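Local coordinates for uncharacterized protein (Thermus thermophilus HB8, PDB 6SCE), which is a DNA nuclease of Type III CRISPR defence that is activated by cyclic oligoadenylate, probably bound through its CARF domains, at residues L19-V24 against S58-L63; R95-W100 against G389-L394. All blocks are in the same frame, centred on the assembly; numbering follows the deposited sequence.

Interaction 1. Residues L19-V24 against S58-L63; sequences LGLKVV and SEKGVL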
ATOM      1  N   LEU A  19      10.739 -10.940  16.349  1.00 23.74           N
ATOM      2  CA  LEU A  19      12.125 -10.635  16.154  1.00 23.93           C
ATOM      3  C   LEU A  19      12.694  -9.765  17.280  1.00 26.26           C
ATOM      4  O   LEU A  19      13.806 -10.038  17.784  1.00 25.19           O
ATOM      5  CB  LEU A  19      12.331  -9.976  14.785  1.00 24.34           C
ATOM      6  CG  LEU A  19      13.745  -9.575  14.425  1.00 26.66           C
ATOM      7  CD1 LEU A  19      14.682 -10.778  14.443  1.00 28.06           C
ATOM      8  CD2 LEU A  19      13.757  -8.898  13.054  1.00 26.42           C
ATOM      9  N   GLY A  20      11.945  -8.729  17.707  1.00 25.89           N
ATOM     10  CA  GLY A  20      12.409  -7.857  18.777  1.00 23.99           C
ATOM     11  C   GLY A  20      12.569  -8.604  20.089  1.00 23.82           C
ATOM     12  O   GLY A  20      13.551  -8.376  20.811  1.00 26.03           O
ATOM     13  N   LEU A  21      11.671  -9.550  20.363  1.00 22.81           N
ATOM     14  CA  LEU A  21      11.798 -10.412  21.538  1.00 24.49           C
ATOM     15  C   LEU A  21      13.091 -11.252  21.471  1.00 26.41           C
ATOM     16  O   LEU A  21      13.829 -11.329  22.459  1.00 26.92           O
ATOM     17  CB  LEU A  21      10.574 -11.298  21.720  1.00 24.53           C
ATOM     18  CG  LEU A  21      10.595 -12.195  22.955  1.00 26.38           C
ATOM     19  CD1 LEU A  21      10.806 -11.450  24.274  1.00 29.06           C
ATOM     20  CD2 LEU A  21       9.338 -13.044  23.021  1.00 29.36           C
ATOM     21  N   LYS A  22      13.400 -11.808  20.296  1.00 26.51           N
ATOM     22  CA  LYS A  22      14.637 -12.604  20.133  1.00 27.15           C
ATOM     23  C   LYS A  22      15.848 -11.724  20.397  1.00 28.67           C
ATOM     24  O   LYS A  22      16.814 -12.177  21.002  1.00 28.63           O
ATOM     25  CB  LYS A  22      14.707 -13.262  18.744  1.00 26.15           C
ATOM     26  CG  LYS A  22      13.608 -14.286  18.519  1.00 26.87           C
ATOM     27  CD  LYS A  22      13.745 -14.941  17.146  1.00 28.08           C
ATOM     28  CE  LYS A  22      14.849 -15.996  17.116  1.00 28.93           C
ATOM     29  NZ  LYS A  22      15.191 -16.381  15.715  1.00 29.03           N
ATOM     30  N   VAL A  23      15.798 -10.465  19.966  1.00 27.71           N
ATOM     31  CA  VAL A  23      16.886  -9.530  20.205  1.00 29.28           C
ATOM     32  C   VAL A  23      17.084  -9.298  21.707  1.00 30.19           C
ATOM     33  O   VAL A  23      18.223  -9.393  22.229  1.00 30.95           O
ATOM     34  CB  VAL A  23      16.630  -8.188  19.503  1.00 30.98           C
ATOM     35  CG1 VAL A  23      17.620  -7.109  19.928  1.00 32.69           C
ATOM     36  CG2 VAL A  23      16.611  -8.354  18.001  1.00 30.61           C
ATOM     37  N   VAL A  24      15.992  -9.030  22.410  1.00 28.13           N
ATOM     38  CA  VAL A  24      16.065  -8.794  23.852  1.00 29.35           C
ATOM     39  C   VAL A  24      16.611 -10.032  24.584  1.00 29.85           C
ATOM     40  O   VAL A  24      17.517  -9.937  25.435  1.00 31.65           O
ATOM     41  CB  VAL A  24      14.688  -8.428  24.420  1.00 27.97           C
ATOM     42  CG1 VAL A  24      14.774  -8.236  25.932  1.00 29.31           C
ATOM     43  CG2 VAL A  24      14.203  -7.131  23.788  1.00 26.91           C
ATOM     44  N   SER A  58       3.604 -18.333  24.701  1.00 28.57           N
ATOM     45  CA  SER A  58       3.279 -19.262  25.772  1.00 33.35           C
ATOM     46  C   SER A  58       4.265 -20.454  25.789  1.00 34.60           C
ATOM     47  O   SER A  58       4.776 -20.812  26.844  1.00 33.43           O
ATOM     48  CB  SER A  58       1.829 -19.701  25.661  1.00 37.16           C
ATOM     49  OG  SER A  58       1.574 -20.757  26.556  1.00 46.85           O
ATOM     50  N   GLU A  59       4.584 -21.021  24.631  1.00 31.60           N
ATOM     51  CA  GLU A  59       5.591 -22.088  24.569  1.00 32.95           C
ATOM     52  C   GLU A  59       6.968 -21.657  24.998  1.00 32.67           C
ATOM     53  O   GLU A  59       7.781 -22.473  25.477  1.00 31.37           O
ATOM     54  CB  GLU A  59       5.704 -22.654  23.150  1.00 33.15           C
ATOM     55  CG  GLU A  59       4.651 -23.676  22.824  1.00 35.28           C
ATOM     56  CD  GLU A  59       4.861 -24.305  21.465  1.00 33.84           C
ATOM     57  OE1 GLU A  59       6.020 -24.585  21.053  1.00 33.95           O
ATOM     58  OE2 GLU A  59       3.846 -24.494  20.785  1.00 34.26           O
ATOM     59  N   LYS A  60       7.272 -20.376  24.784  1.00 29.92           N
ATOM     60  CA  LYS A  60       8.526 -19.829  25.187  1.00 29.17           C
ATOM     61  C   LYS A  60       8.581 -19.534  26.699  1.00 29.46           C
ATOM     62  O   LYS A  60       9.616 -19.090  27.195  1.00 31.12           O
ATOM     63  CB  LYS A  60       8.837 -18.555  24.392  1.00 28.64           C
ATOM     64  CG  LYS A  60       9.229 -18.837  22.943  1.00 29.34           C
ATOM     65  CD  LYS A  60       9.423 -17.562  22.128  1.00 28.37           C
ATOM     66  CE  LYS A  60      10.463 -16.646  22.720  1.00 28.47           C
ATOM     67  NZ  LYS A  60      11.812 -17.261  22.865  1.00 29.09           N
ATOM     68  N   GLY A  61       7.482 -19.756  27.404  1.00 29.76           N
ATOM     69  CA  GLY A  61       7.401 -19.434  28.823  1.00 31.15           C
ATOM     70  C   GLY A  61       7.347 -17.943  29.093  1.00 34.07           C
ATOM     71  O   GLY A  61       7.703 -17.491  30.184  1.00 31.62           O
ATOM     72  N   VAL A  62       6.911 -17.166  28.100  1.00 30.34           N
ATOM     73  CA  VAL A  62       6.866 -15.713  28.244  1.00 30.17           C
ATOM     74  C   VAL A  62       5.448 -15.300  28.563  1.00 30.19           C
ATOM     75  O   VAL A  62       4.523 -15.461  27.740  1.00 31.46           O
ATOM     76  CB  VAL A  62       7.382 -14.991  26.983  1.00 30.60           C
ATOM     77  CG1 VAL A  62       7.287 -13.473  27.116  1.00 31.27           C
ATOM     78  CG2 VAL A  62       8.824 -15.379  26.726  1.00 30.95           C
ATOM     79  N   LEU A  63       5.256 -14.794  29.778  1.00 30.91           N
ATOM     80  CA  LEU A  63       3.969 -14.226  30.157  1.00 31.14           C
ATOM     81  C   LEU A  63       3.749 -12.922  29.363  1.00 29.12           C
ATOM     82  O   LEU A  63       4.676 -12.170  29.209  1.00 29.53           O
ATOM     83  CB  LEU A  63       3.968 -13.909  31.645  1.00 35.17           C
ATOM     84  CG  LEU A  63       4.115 -15.132  32.570  1.00 41.71           C
ATOM     85  CD1 LEU A  63       4.317 -14.681  34.013  1.00 46.24           C
ATOM     86  CD2 LEU A  63       2.877 -16.009  32.419  1.00 45.66           C
TER
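Where Leu21 and Val62 face each other, the backbone of helix 15-28 and that of the turn leaving helix 44-59 are 9.9 Å apart from CA to CA. Both helices are connections of beta-alpha-beta crossovers in the first Rossmann-like domain, probably a CARF domain: helix 15-28 links strands 5-10 and 33-38, and helix 44-59 links strand 33-38 to 64-67. Leu21 carries the contact from its helix. With CG anti to the backbone N (chi1 -178°), its branched end reaches across the gap, and its bulk is backed by Tyr6 of the sheet and Val31 of the following loop. Lys60 comes from the other side and runs antiparallel alongside it, with Lys60 CE 3.8 Å from Leu21 CD2. A lysine suits this margin because its methylenes lie against leucine while its ammonium remains available for pairing: bends at chi3 and chi4 carry NZ to a salt bridge with Glu25, one turn beyond Leu21. Gly61 next ends the helix in a Schellman motif. Its positive phi of 72° is readily adopted by glycine, and Gly61 N donates to Ser58 O at 3.0 Å. The chain thus turns back, and Val62, beta-branched and apolar, points toward the neighbouring helix, bringing its CG2 to 4.4 Å from Leu21 CD2.

Interaction 2. Residues R95-W100 against G389-L394; sequences RFLGHW and GLYLAL
Leu97 and Leu392 mark the nearest approach of the segment 95-100 of helix 90-100 and the segment 389-394, which closes helix 384-393, their CA atoms 9.9 Å apart. At that spacing the backbones do not touch, and the gap is bridged by side chains. Leu97, extended away from its own helix with chi1 at 177°, sets CD2 against the notch between two adjoining side chains. One is Leu392, which crosses it at about a right angle, CD2 to CD2 at 4.2 Å. The other is Tyr391, whose ring Leu97 CD2 meets obliquely, 4.3 Å from Tyr391 CD2. Leucine fits here because it spans the gap while also packing on Val107 of the sheet beneath. Tyrosine offers an apolar ring to Leu97 and carries its hydroxyl past it toward Gly98, in keeping with a seam that is only partly buried. Behind them, Leu390 and Ala393 rest on Leu361 of helix 354-370. Each helix precedes the fifth strand of a sheet with the strand order 3-2-1-4-5-6-7, so equivalent helices of two Rossmann-like domains meet here, consistent with the pairing of CARF domains, achieved within a single chain.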
ATOM      1  N   ARG A  95       5.260   8.943  19.198  1.00 27.04           N
ATOM      2  CA  ARG A  95       4.790   9.280  20.557  1.00 30.08           C
ATOM      3  C   ARG A  95       5.501   8.477  21.650  1.00 28.68           C
ATOM      4  O   ARG A  95       5.930   9.040  22.668  1.00 29.12           O
ATOM      5  CB  ARG A  95       3.305   9.107  20.656  1.00 31.06           C
ATOM      6  CG  ARG A  95       2.606  10.154  19.771  1.00 35.15           C
ATOM      7  CD  ARG A  95       1.179  10.361  20.091  1.00 36.96           C
ATOM      8  NE  ARG A  95       1.021  10.831  21.468  1.00 35.21           N
ATOM      9  CZ  ARG A  95      -0.125  10.810  22.118  1.00 38.17           C
ATOM     10  NH1 ARG A  95      -1.228  10.399  21.515  1.00 39.73           N
ATOM     11  NH2 ARG A  95      -0.164  11.203  23.389  1.00 41.65           N
ATOM     12  N   PHE A  96       5.682   7.177  21.416  1.00 27.40           N
ATOM     13  CA  PHE A  96       6.443   6.350  22.345  1.00 26.79           C
ATOM     14  C   PHE A  96       7.890   6.782  22.424  1.00 28.82           C
ATOM     15  O   PHE A  96       8.468   6.775  23.505  1.00 31.43           O
ATOM     16  CB  PHE A  96       6.377   4.869  21.959  1.00 26.36           C
ATOM     17  CG  PHE A  96       5.219   4.150  22.551  1.00 27.82           C
ATOM     18  CD1 PHE A  96       3.929   4.646  22.406  1.00 28.16           C
ATOM     19  CD2 PHE A  96       5.399   2.960  23.245  1.00 29.09           C
ATOM     20  CE1 PHE A  96       2.851   3.983  22.942  1.00 29.60           C
ATOM     21  CE2 PHE A  96       4.314   2.306  23.796  1.00 30.03           C
ATOM     22  CZ  PHE A  96       3.035   2.801  23.621  1.00 28.23           C
ATOM     23  N   LEU A  97       8.495   7.178  21.306  1.00 27.68           N
ATOM     24  CA  LEU A  97       9.891   7.587  21.364  1.00 29.32           C
ATOM     25  C   LEU A  97      10.024   8.820  22.266  1.00 35.50           C
ATOM     26  O   LEU A  97      10.969   8.897  23.062  1.00 37.21           O
ATOM     27  CB  LEU A  97      10.451   7.913  20.012  1.00 29.57           C
ATOM     28  CG  LEU A  97      11.886   8.433  19.956  1.00 30.03           C
ATOM     29  CD1 LEU A  97      12.874   7.424  20.520  1.00 31.29           C
ATOM     30  CD2 LEU A  97      12.226   8.794  18.530  1.00 32.90           C
ATOM     31  N   GLY A  98       9.087   9.764  22.149  1.00 32.86           N
ATOM     32  CA  GLY A  98       9.123  10.966  23.029  1.00 37.16           C
ATOM     33  C   GLY A  98       9.123  10.585  24.511  1.00 35.14           C
ATOM     34  O   GLY A  98       9.866  11.142  25.298  1.00 42.84           O
ATOM     35  N   HIS A  99       8.285   9.626  24.871  1.00 31.03           N
ATOM     36  CA  HIS A  99       8.066   9.230  26.244  1.00 31.68           C
ATOM     37  C   HIS A  99       9.187   8.350  26.798  1.00 33.81           C
ATOM     38  O   HIS A  99       9.594   8.517  27.958  1.00 32.21           O
ATOM     39  CB  HIS A  99       6.729   8.500  26.336  1.00 33.16           C
ATOM     40  CG  HIS A  99       6.376   8.016  27.714  1.00 34.04           C
ATOM     41  ND1 HIS A  99       5.756   8.811  28.662  1.00 33.75           N
ATOM     42  CD2 HIS A  99       6.551   6.808  28.301  1.00 34.79           C
ATOM     43  CE1 HIS A  99       5.564   8.112  29.762  1.00 34.50           C
ATOM     44  NE2 HIS A  99       6.039   6.895  29.574  1.00 33.54           N
ATOM     45  N   TRP A 100       9.701   7.432  25.973  1.00 28.37           N
ATOM     46  CA  TRP A 100      10.570   6.360  26.451  1.00 30.58           C
ATOM     47  C   TRP A 100      12.050   6.669  26.384  1.00 30.65           C
ATOM     48  O   TRP A 100      12.876   5.835  26.770  1.00 32.45           O
ATOM     49  CB  TRP A 100      10.211   5.003  25.774  1.00 28.08           C
ATOM     50  CG  TRP A 100       8.968   4.424  26.349  1.00 28.34           C
ATOM     51  CD1 TRP A 100       7.754   4.352  25.769  1.00 28.20           C
ATOM     52  CD2 TRP A 100       8.820   3.897  27.653  1.00 29.00           C
ATOM     53  NE1 TRP A 100       6.858   3.784  26.616  1.00 29.77           N
ATOM     54  CE2 TRP A 100       7.495   3.511  27.797  1.00 28.19           C
ATOM     55  CE3 TRP A 100       9.697   3.724  28.727  1.00 30.81           C
ATOM     56  CZ2 TRP A 100       7.000   2.950  28.965  1.00 30.57           C
ATOM     57  CZ3 TRP A 100       9.196   3.167  29.897  1.00 30.30           C
ATOM     58  CH2 TRP A 100       7.883   2.793  30.005  1.00 29.41           C
ATOM     59  N   GLY A 389      13.484   9.352  11.701  1.00 26.27           N
ATOM     60  CA  GLY A 389      14.543  10.256  11.277  1.00 27.20           C
ATOM     61  C   GLY A 389      14.049  11.629  10.947  1.00 27.19           C
ATOM     62  O   GLY A 389      14.655  12.661  11.306  1.00 28.41           O
ATOM     63  N   LEU A 390      12.910  11.655  10.268  1.00 27.15           N
ATOM     64  CA  LEU A 390      12.303  12.917   9.937  1.00 28.76           C
ATOM     65  C   LEU A 390      11.838  13.597  11.210  1.00 27.82           C
ATOM     66  O   LEU A 390      12.054  14.779  11.379  1.00 28.11           O
ATOM     67  CB  LEU A 390      11.142  12.730   8.952  1.00 28.86           C
ATOM     68  CG  LEU A 390      10.186  13.917   8.739  1.00 30.71           C
ATOM     69  CD1 LEU A 390      10.915  15.185   8.407  1.00 31.63           C
ATOM     70  CD2 LEU A 390       9.265  13.586   7.582  1.00 33.94           C
ATOM     71  N   TYR A 391      11.183  12.866  12.102  1.00 27.95           N
ATOM     72  CA  TYR A 391      10.723  13.461  13.347  1.00 28.67           C
ATOM     73  C   TYR A 391      11.904  14.059  14.139  1.00 29.87           C
ATOM     74  O   TYR A 391      11.785  15.135  14.704  1.00 29.70           O
ATOM     75  CB  TYR A 391      10.006  12.417  14.203  1.00 32.61           C
ATOM     76  CG  TYR A 391       9.803  12.875  15.616  1.00 34.39           C
ATOM     77  CD1 TYR A 391       8.873  13.852  15.920  1.00 36.71           C
ATOM     78  CD2 TYR A 391      10.522  12.303  16.655  1.00 39.29           C
ATOM     79  CE1 TYR A 391       8.682  14.281  17.233  1.00 38.27           C
ATOM     80  CE2 TYR A 391      10.339  12.721  17.966  1.00 41.45           C
ATOM     81  CZ  TYR A 391       9.419  13.707  18.249  1.00 40.65           C
ATOM     82  OH  TYR A 391       9.246  14.094  19.577  1.00 44.55           O
ATOM     83  N   LEU A 392      13.041  13.375  14.132  1.00 29.14           N
ATOM     84  CA  LEU A 392      14.207  13.809  14.917  1.00 32.08           C
ATOM     85  C   LEU A 392      14.899  15.033  14.312  1.00 31.05           C
ATOM     86  O   LEU A 392      15.676  15.712  15.003  1.00 31.26           O
ATOM     87  CB  LEU A 392      15.198  12.645  15.097  1.00 31.70           C
ATOM     88  CG  LEU A 392      14.693  11.553  16.046  1.00 33.88           C
ATOM     89  CD1 LEU A 392      15.536  10.308  15.959  1.00 36.69           C
ATOM     90  CD2 LEU A 392      14.617  12.031  17.490  1.00 38.02           C
ATOM     91  N   ALA A 393      14.620  15.307  13.050  1.00 28.04           N
ATOM     92  CA  ALA A 393      15.072  16.532  12.390  1.00 29.99           C
ATOM     93  C   ALA A 393      14.278  17.752  12.816  1.00 32.33           C
ATOM     94  O   ALA A 393      14.711  18.876  12.597  1.00 31.56           O
ATOM     95  CB  ALA A 393      14.968  16.391  10.890  1.00 30.06           C
ATOM     96  N   LEU A 394      13.083  17.537  13.366  1.00 30.12           N
ATOM     97  CA  LEU A 394      12.193  18.638  13.669  1.00 30.99           C
ATOM     98  C   LEU A 394      12.685  19.415  14.890  1.00 34.55           C
ATOM     99  O   LEU A 394      13.489  18.919  15.661  1.00 35.51           O
ATOM    100  CB  LEU A 394      10.775  18.159  13.892  1.00 28.80           C
ATOM    101  CG  LEU A 394      10.233  17.382  12.675  1.00 28.47           C
ATOM    102  CD1 LEU A 394       8.791  17.026  12.963  1.00 29.54           C
ATOM    103  CD2 LEU A 394      10.349  18.103  11.329  1.00 29.28           C
TER

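How the interactions relate
The two contacts do not touch: their centres lie 26 Å apart and their nearest atoms about 13 Å. The first sheet separates them. In strand 5-10, Tyr6 supports Leu21 of interaction 1, whereas Leu7 and Leu9 pack under Trp100 and Phe96 of segment 95-100; in strand 105-111, Phe108 meets Val24 and Val107 meets Leu97. Interaction 1 therefore joins neighbouring crossovers within one domain, while interaction 2 ties that domain to the second. Interaction 1 comes within about 5 Å of the bound nucleic acid at nearest atoms, whereas interaction 2 stays about 11 Å from it.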